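Local coordinates for protein glycine betaine/carnitine/choline ABC transporter (Staphylococcus aureus subsp. aureus Mu50, PDB 3O66) that probably binds glycine betaine, carnitine, choline or a related compound as the extracellular substrate-binding component of an ABC importer, at residues Lys12-Ser17 against His55-Asn60; His34-Lys39 against Pro235-Thr240. All blocks are in the same frame, centred on the assembly; numbering follows the deposited sequence.

Interaction 1 (Lys12-Ser17 against His55-Asn60); sequences KITALS and HNALIN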
ATOM      1  N   LYS A  12     -12.211  12.125  12.228  1.00 29.84           N
ATOM      2  CA  LYS A  12     -11.868  12.528  10.890  1.00 28.83           C
ATOM      3  C   LYS A  12     -10.690  11.676  10.407  1.00 26.96           C
ATOM      4  O   LYS A  12      -9.681  11.536  11.109  1.00 26.43           O
ATOM      5  CB  LYS A  12     -11.524  14.013  10.863  1.00 30.28           C
ATOM      6  CG  LYS A  12     -12.722  14.935  11.137  1.00 34.27           C
ATOM      7  CD  LYS A  12     -12.221  16.335  11.482  1.00 40.75           C
ATOM      8  CE  LYS A  12     -13.361  17.294  11.788  1.00 45.34           C
ATOM      9  NZ  LYS A  12     -13.876  17.877  10.511  1.00 49.09           N
ATOM     10  N   ILE A  13     -10.852  11.119   9.213  1.00 25.23           N
ATOM     11  CA  ILE A  13      -9.946  10.146   8.640  1.00 24.21           C
ATOM     12  C   ILE A  13      -9.250  10.758   7.421  1.00 24.21           C
ATOM     13  O   ILE A  13      -9.908  11.128   6.410  1.00 25.30           O
ATOM     14  CB  ILE A  13     -10.714   8.872   8.170  1.00 24.12           C
ATOM     15  CG1 ILE A  13     -11.587   8.314   9.308  1.00 23.64           C
ATOM     16  CG2 ILE A  13      -9.735   7.846   7.560  1.00 22.73           C
ATOM     17  CD1 ILE A  13     -12.569   7.190   8.905  1.00 23.93           C
ATOM     18  N   THR A  14      -7.927  10.818   7.468  1.00 22.65           N
ATOM     19  CA  THR A  14      -7.213  11.365   6.334  1.00 23.11           C
ATOM     20  C   THR A  14      -7.186  10.350   5.192  1.00 23.36           C
ATOM     21  O   THR A  14      -7.026   9.115   5.423  1.00 23.09           O
ATOM     22  CB  THR A  14      -5.765  11.710   6.654  1.00 22.50           C
ATOM     23  OG1 THR A  14      -5.051  10.488   6.903  1.00 22.87           O
ATOM     24  CG2 THR A  14      -5.673  12.625   7.833  1.00 23.65           C
ATOM     25  N   ALA A  15      -7.348  10.865   3.976  1.00 24.38           N
ATOM     26  CA  ALA A  15      -7.240  10.029   2.791  1.00 24.30           C
ATOM     27  C   ALA A  15      -6.442  10.730   1.715  1.00 25.75           C
ATOM     28  O   ALA A  15      -6.554  11.975   1.547  1.00 26.76           O
ATOM     29  CB  ALA A  15      -8.603   9.671   2.286  1.00 24.88           C
ATOM     30  N   LEU A  16      -5.634   9.943   0.994  1.00 24.86           N
ATOM     31  CA  LEU A  16      -4.865  10.417  -0.144  1.00 25.89           C
ATOM     32  C   LEU A  16      -5.834  10.485  -1.324  1.00 26.70           C
ATOM     33  O   LEU A  16      -6.965   9.997  -1.226  1.00 25.51           O
ATOM     34  CB  LEU A  16      -3.700   9.435  -0.478  1.00 25.34           C
ATOM     35  CG  LEU A  16      -2.667   9.157   0.625  1.00 25.27           C
ATOM     36  CD1 LEU A  16      -1.714   8.050   0.184  1.00 26.57           C
ATOM     37  CD2 LEU A  16      -1.891  10.439   1.019  1.00 25.40           C
ATOM     38  N   SER A  17      -5.403  11.069  -2.437  1.00 28.31           N
ATOM     39  CA  SER A  17      -6.201  11.024  -3.676  1.00 30.12           C
ATOM     40  C   SER A  17      -6.229   9.668  -4.404  1.00 30.44           C
ATOM     41  O   SER A  17      -6.898   9.533  -5.447  1.00 32.86           O
ATOM     42  CB  SER A  17      -5.809  12.173  -4.647  1.00 32.32           C
ATOM     43  OG  SER A  17      -4.395  12.236  -4.798  1.00 35.38           O
ATOM     44  N   HIS A  55       0.270  12.881   7.959  1.00 23.74           N
ATOM     45  CA  HIS A  55       0.938  12.928   9.255  1.00 24.16           C
ATOM     46  C   HIS A  55       0.714  14.270   9.939  1.00 25.66           C
ATOM     47  O   HIS A  55       0.365  14.327  11.132  1.00 26.74           O
ATOM     48  CB  HIS A  55       2.439  12.691   9.084  1.00 25.21           C
ATOM     49  CG  HIS A  55       3.216  12.798  10.363  1.00 26.26           C
ATOM     50  ND1 HIS A  55       3.041  11.916  11.414  1.00 25.89           N
ATOM     51  CD2 HIS A  55       4.167  13.676  10.758  1.00 26.78           C
ATOM     52  CE1 HIS A  55       3.853  12.252  12.403  1.00 26.38           C
ATOM     53  NE2 HIS A  55       4.543  13.319  12.033  1.00 26.84           N
ATOM     54  N   ASN A  56       0.942  15.342   9.184  1.00 25.66           N
ATOM     55  CA  ASN A  56       0.799  16.681   9.698  1.00 26.33           C
ATOM     56  C   ASN A  56      -0.631  16.948  10.152  1.00 25.95           C
ATOM     57  O   ASN A  56      -0.826  17.581  11.197  1.00 26.98           O
ATOM     58  CB  ASN A  56       1.327  17.727   8.702  1.00 27.41           C
ATOM     59  CG  ASN A  56       2.842  17.696   8.589  1.00 30.14           C
ATOM     60  OD1 ASN A  56       3.546  17.385   9.564  1.00 32.94           O
ATOM     61  ND2 ASN A  56       3.359  18.056   7.418  1.00 32.36           N
ATOM     62  N   ALA A  57      -1.618  16.444   9.412  1.00 24.38           N
ATOM     63  CA  ALA A  57      -2.994  16.535   9.875  1.00 24.98           C
ATOM     64  C   ALA A  57      -3.206  15.917  11.278  1.00 25.15           C
ATOM     65  O   ALA A  57      -3.876  16.512  12.116  1.00 25.92           O
ATOM     66  CB  ALA A  57      -3.970  15.908   8.859  1.00 23.39           C
ATOM     67  N   LEU A  58      -2.683  14.715  11.516  1.00 24.60           N
ATOM     68  CA  LEU A  58      -2.858  14.084  12.830  1.00 26.08           C
ATOM     69  C   LEU A  58      -2.120  14.866  13.911  1.00 27.39           C
ATOM     70  O   LEU A  58      -2.658  15.108  15.009  1.00 26.70           O
ATOM     71  CB  LEU A  58      -2.429  12.594  12.821  1.00 25.36           C
ATOM     72  CG  LEU A  58      -3.564  11.583  12.521  1.00 26.29           C
ATOM     73  CD1 LEU A  58      -4.236  11.850  11.170  1.00 25.21           C
ATOM     74  CD2 LEU A  58      -3.068  10.146  12.552  1.00 26.11           C
ATOM     75  N   ILE A  59      -0.907  15.297  13.577  1.00 28.34           N
ATOM     76  CA  ILE A  59      -0.076  16.011  14.528  1.00 30.43           C
ATOM     77  C   ILE A  59      -0.725  17.359  14.885  1.00 31.14           C
ATOM     78  O   ILE A  59      -0.668  17.798  16.027  1.00 31.79           O
ATOM     79  CB  ILE A  59       1.364  16.206  13.975  1.00 31.29           C
ATOM     80  CG1 ILE A  59       2.141  14.879  14.011  1.00 31.33           C
ATOM     81  CG2 ILE A  59       2.101  17.331  14.721  1.00 33.50           C
ATOM     82  CD1 ILE A  59       2.152  14.138  15.345  1.00 30.99           C
ATOM     83  N   ASN A  60      -1.372  17.990  13.908  1.00 30.90           N
ATOM     84  CA  ASN A  60      -1.975  19.301  14.122  1.00 32.12           C
ATOM     85  C   ASN A  60      -3.392  19.302  14.669  1.00 31.44           C
ATOM     86  O   ASN A  60      -3.934  20.358  14.967  1.00 31.45           O
ATOM     87  CB  ASN A  60      -1.867  20.162  12.857  1.00 32.77           C
ATOM     88  CG  ASN A  60      -0.438  20.525  12.553  1.00 34.93           C
ATOM     89  OD1 ASN A  60       0.389  20.673  13.458  1.00 39.52           O
ATOM     90  ND2 ASN A  60      -0.136  20.676  11.304  1.00 35.90           N
TER
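T14 pushes its methyl against the flank of helix 51-60, where CG2 overlaps two consecutive residues, A57 and L58. CG2 lies 3.8 Å from CB of A57 and 3.7 Å from CD1 of L58, and the two directions diverge by about 76° at the methyl, so CG2 rests between its partners and is not stacked on one of them. A57 reaches it directly, because its CB points at the strand. L58 gets there by torsion: its chi1 of -92° is well off the staggered value, and the CD1 branch is the one turned in to cross the threonine, while CD2 stays 5.9 Å from T14 CG2.

The division of labour within T14 follows from chi1. At 67° OG1 sits between the backbone N and the carbonyl carbon, which turns CG2 to the helix and hands the hydroxyl to hydrogen bonds with Q54 and S66. Thus a buried polar atom is satisfied beside a purely apolar contact of 99 Å².

The topology is that of a type II periplasmic-binding-protein lobe. Helix 51-60 belongs to the beta-alpha-beta crossover from strand 43-48 to strand 65-70, and strand 12-16 runs between those two in the sheet; T14 faces this helix, whereas I13 and A15 touch helix 19-35 on the other face.

Interaction 2 (His34-Lys39 against Pro235-Thr240); sequences HDTHGK and PELKTT
D35 accepts the hydroxyl of T240 on the anti lone pair of its carboxylate, on the far side of OD2 from OD1. T240 OG1 is the donor, 2.7 Å from D35 OD2, and the angle CG-OD2-OG1 of about 119° agrees with an sp2 lone pair. The two side chains extend to meet each other from facing segments. With T240 chi1 at -65°, OG1 lies beside its own backbone N, and CG2 also leans on the carboxylate, 3.4 Å from D35 OD2. The second oxygen, OD1, forms a salt bridge with K243, so each end of the carboxylate is held, and the lysine may offset the cost of a negative charge at a helix C-terminus.

That C-terminus closes helix 19-35, which links the first two strands of the lobe's sheet, in a Schellman motif. Two backbone bonds define it, G38 N to the carbonyl oxygen of the residue preceding H34 and H37 N to H34 O (3.2 Å), with H37 at phi 50° as C-prime residue; T36 to K39 then make a type I' turn.

Beside the polar bond, T36 CG2 approaches L237 CD2 loosely, at 4.5 Å. The hydroxyl of T36 is engaged by I32 O and I40 N, while L237 and T240 pack further against I32 of the same helix.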
ATOM      1  N   HIS A  34     -21.063   1.403  11.613  1.00 26.29           N
ATOM      2  CA  HIS A  34     -21.717   0.115  11.878  1.00 27.12           C
ATOM      3  C   HIS A  34     -21.550  -0.308  13.342  1.00 27.49           C
ATOM      4  O   HIS A  34     -22.546  -0.568  14.033  1.00 28.92           O
ATOM      5  CB  HIS A  34     -21.208  -0.984  10.924  1.00 25.65           C
ATOM      6  CG  HIS A  34     -21.752  -2.357  11.232  1.00 28.28           C
ATOM      7  ND1 HIS A  34     -23.009  -2.773  10.837  1.00 30.09           N
ATOM      8  CD2 HIS A  34     -21.209  -3.396  11.909  1.00 26.92           C
ATOM      9  CE1 HIS A  34     -23.209  -4.018  11.246  1.00 30.78           C
ATOM     10  NE2 HIS A  34     -22.132  -4.417  11.902  1.00 30.57           N
ATOM     11  N   ASP A  35     -20.304  -0.366  13.815  1.00 26.89           N
ATOM     12  CA  ASP A  35     -20.053  -0.827  15.181  1.00 28.23           C
ATOM     13  C   ASP A  35     -20.655   0.072  16.265  1.00 28.80           C
ATOM     14  O   ASP A  35     -21.001  -0.424  17.344  1.00 30.43           O
ATOM     15  CB  ASP A  35     -18.560  -0.992  15.440  1.00 27.44           C
ATOM     16  CG  ASP A  35     -17.990  -2.236  14.818  1.00 28.78           C
ATOM     17  OD1 ASP A  35     -18.715  -2.995  14.143  1.00 32.19           O
ATOM     18  OD2 ASP A  35     -16.791  -2.467  15.020  1.00 29.53           O
ATOM     19  N   THR A  36     -20.777   1.371  15.982  1.00 27.92           N
ATOM     20  CA  THR A  36     -21.296   2.333  16.973  1.00 29.43           C
ATOM     21  C   THR A  36     -22.775   2.625  16.774  1.00 31.10           C
ATOM     22  O   THR A  36     -23.320   3.504  17.411  1.00 31.89           O
ATOM     23  CB  THR A  36     -20.501   3.670  16.978  1.00 28.95           C
ATOM     24  OG1 THR A  36     -20.751   4.385  15.755  1.00 28.24           O
ATOM     25  CG2 THR A  36     -18.983   3.401  17.119  1.00 28.35           C
ATOM     26  N   HIS A  37     -23.412   1.879  15.883  1.00 32.33           N
ATOM     27  CA  HIS A  37     -24.833   2.083  15.531  1.00 34.47           C
ATOM     28  C   HIS A  37     -25.156   3.535  15.202  1.00 34.17           C
ATOM     29  O   HIS A  37     -26.197   4.060  15.638  1.00 35.81           O
ATOM     30  CB  HIS A  37     -25.755   1.562  16.650  1.00 37.18           C
ATOM     31  CG  HIS A  37     -25.361   0.221  17.180  1.00 40.51           C
ATOM     32  ND1 HIS A  37     -24.811   0.053  18.432  1.00 44.63           N
ATOM     33  CD2 HIS A  37     -25.419  -1.014  16.625  1.00 43.81           C
ATOM     34  CE1 HIS A  37     -24.549  -1.228  18.629  1.00 45.82           C
ATOM     35  NE2 HIS A  37     -24.915  -1.899  17.548  1.00 45.43           N
ATOM     36  N   GLY A  38     -24.280   4.190  14.443  1.00 32.80           N
ATOM     37  CA  GLY A  38     -24.489   5.588  14.039  1.00 33.04           C
ATOM     38  C   GLY A  38     -24.144   6.652  15.085  1.00 33.82           C
ATOM     39  O   GLY A  38     -24.250   7.843  14.813  1.00 34.87           O
ATOM     40  N   LYS A  39     -23.704   6.239  16.268  1.00 34.08           N
ATOM     41  CA  LYS A  39     -23.269   7.189  17.295  1.00 35.14           C
ATOM     42  C   LYS A  39     -22.021   7.977  16.878  1.00 33.68           C
ATOM     43  O   LYS A  39     -21.898   9.166  17.167  1.00 34.23           O
ATOM     44  CB  LYS A  39     -23.022   6.464  18.606  1.00 36.16           C
ATOM     45  CG  LYS A  39     -24.297   6.048  19.294  1.00 39.69           C
ATOM     46  CD  LYS A  39     -24.046   4.944  20.309  1.00 44.28           C
ATOM     47  CE  LYS A  39     -25.251   4.762  21.217  1.00 47.54           C
ATOM     48  NZ  LYS A  39     -24.871   3.863  22.343  1.00 51.07           N
ATOM     49  N   PRO A 235     -12.348   3.865  23.580  1.00 34.07           N
ATOM     50  CA  PRO A 235     -11.602   2.599  23.528  1.00 34.18           C
ATOM     51  C   PRO A 235     -12.138   1.581  22.523  1.00 33.00           C
ATOM     52  O   PRO A 235     -11.356   0.777  22.012  1.00 32.86           O
ATOM     53  CB  PRO A 235     -11.749   2.036  24.947  1.00 35.77           C
ATOM     54  CG  PRO A 235     -11.978   3.239  25.807  1.00 37.17           C
ATOM     55  CD  PRO A 235     -12.747   4.215  24.963  1.00 35.51           C
ATOM     56  N   GLU A 236     -13.441   1.650  22.246  0.70 33.01           N
ATOM     57  CA  GLU A 236     -14.123   0.710  21.339  0.70 32.56           C
ATOM     58  C   GLU A 236     -13.607   0.783  19.907  0.70 30.68           C
ATOM     59  O   GLU A 236     -13.713  -0.187  19.146  0.70 29.42           O
ATOM     60  CB  GLU A 236     -15.655   0.916  21.379  0.70 33.62           C
ATOM     61  CG  GLU A 236     -16.185   2.316  20.938  0.70 36.43           C
ATOM     62  CD  GLU A 236     -16.167   3.395  22.032  0.70 40.50           C
ATOM     63  OE1 GLU A 236     -15.482   3.248  23.067  0.70 41.39           O
ATOM     64  OE2 GLU A 236     -16.854   4.420  21.841  0.70 43.34           O
ATOM     65  N   LEU A 237     -13.060   1.942  19.540  1.00 29.68           N
ATOM     66  CA  LEU A 237     -12.586   2.161  18.186  1.00 27.38           C
ATOM     67  C   LEU A 237     -11.359   1.330  17.910  1.00 25.88           C
ATOM     68  O   LEU A 237     -11.120   0.980  16.766  1.00 24.60           O
ATOM     69  CB  LEU A 237     -12.309   3.635  17.899  1.00 27.44           C
ATOM     70  CG  LEU A 237     -13.518   4.572  17.925  1.00 28.30           C
ATOM     71  CD1 LEU A 237     -13.039   5.995  17.643  1.00 28.78           C
ATOM     72  CD2 LEU A 237     -14.593   4.122  16.922  1.00 29.94           C
ATOM     73  N   LYS A 238     -10.563   1.037  18.936  1.00 26.12           N
ATOM     74  CA  LYS A 238      -9.373   0.214  18.725  1.00 25.97           C
ATOM     75  C   LYS A 238      -9.793  -1.205  18.328  1.00 25.57           C
ATOM     76  O   LYS A 238      -9.196  -1.815  17.442  1.00 25.09           O
ATOM     77  CB  LYS A 238      -8.534   0.177  19.997  1.00 27.46           C
ATOM     78  CG  LYS A 238      -7.212  -0.557  19.865  1.00 29.40           C
ATOM     79  CD  LYS A 238      -6.416  -0.308  21.179  1.00 34.95           C
ATOM     80  CE  LYS A 238      -5.288  -1.289  21.386  1.00 37.97           C
ATOM     81  NZ  LYS A 238      -4.341  -1.226  20.251  1.00 39.55           N
ATOM     82  N   THR A 239     -10.846  -1.705  18.971  1.00 25.80           N
ATOM     83  CA  THR A 239     -11.433  -3.004  18.618  1.00 25.95           C
ATOM     84  C   THR A 239     -12.002  -2.970  17.202  1.00 24.54           C
ATOM     85  O   THR A 239     -11.780  -3.902  16.413  1.00 23.95           O
ATOM     86  CB  THR A 239     -12.546  -3.368  19.602  1.00 26.80           C
ATOM     87  OG1 THR A 239     -11.985  -3.467  20.913  1.00 29.88           O
ATOM     88  CG2 THR A 239     -13.189  -4.684  19.239  1.00 27.56           C
ATOM     89  N   THR A 240     -12.733  -1.898  16.894  1.00 24.01           N
ATOM     90  CA  THR A 240     -13.255  -1.687  15.530  1.00 24.19           C
ATOM     91  C   THR A 240     -12.162  -1.714  14.459  1.00 24.03           C
ATOM     92  O   THR A 240     -12.207  -2.519  13.504  1.00 23.92           O
ATOM     93  CB  THR A 240     -14.103  -0.403  15.461  1.00 24.90           C
ATOM     94  OG1 THR A 240     -15.272  -0.578  16.285  1.00 25.33           O
ATOM     95  CG2 THR A 240     -14.553  -0.138  14.047  1.00 24.11           C
TER

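Both contacts belong to the same lobe and are linked by one chain connection: strand 12-16 of interaction 1 leads into helix 19-35, whose C-terminal end supplies interaction 2. Their centres are 20 Å apart and their nearest atoms about 8 Å, so neither touches the other. Interaction 1 joins a helix to a sheet face through three buried residues, all by methyl groups. Interaction 2 joins two helices farther from the chain centre, about 24 Å against 16 Å; it covers more, 145 Å² against 99 Å², and is mostly buried too, but D35 is partly exposed and takes part in a charged-group hydrogen bond. In both, a threonine contributes a methyl, but T240 alone sends its hydroxyl across the contact.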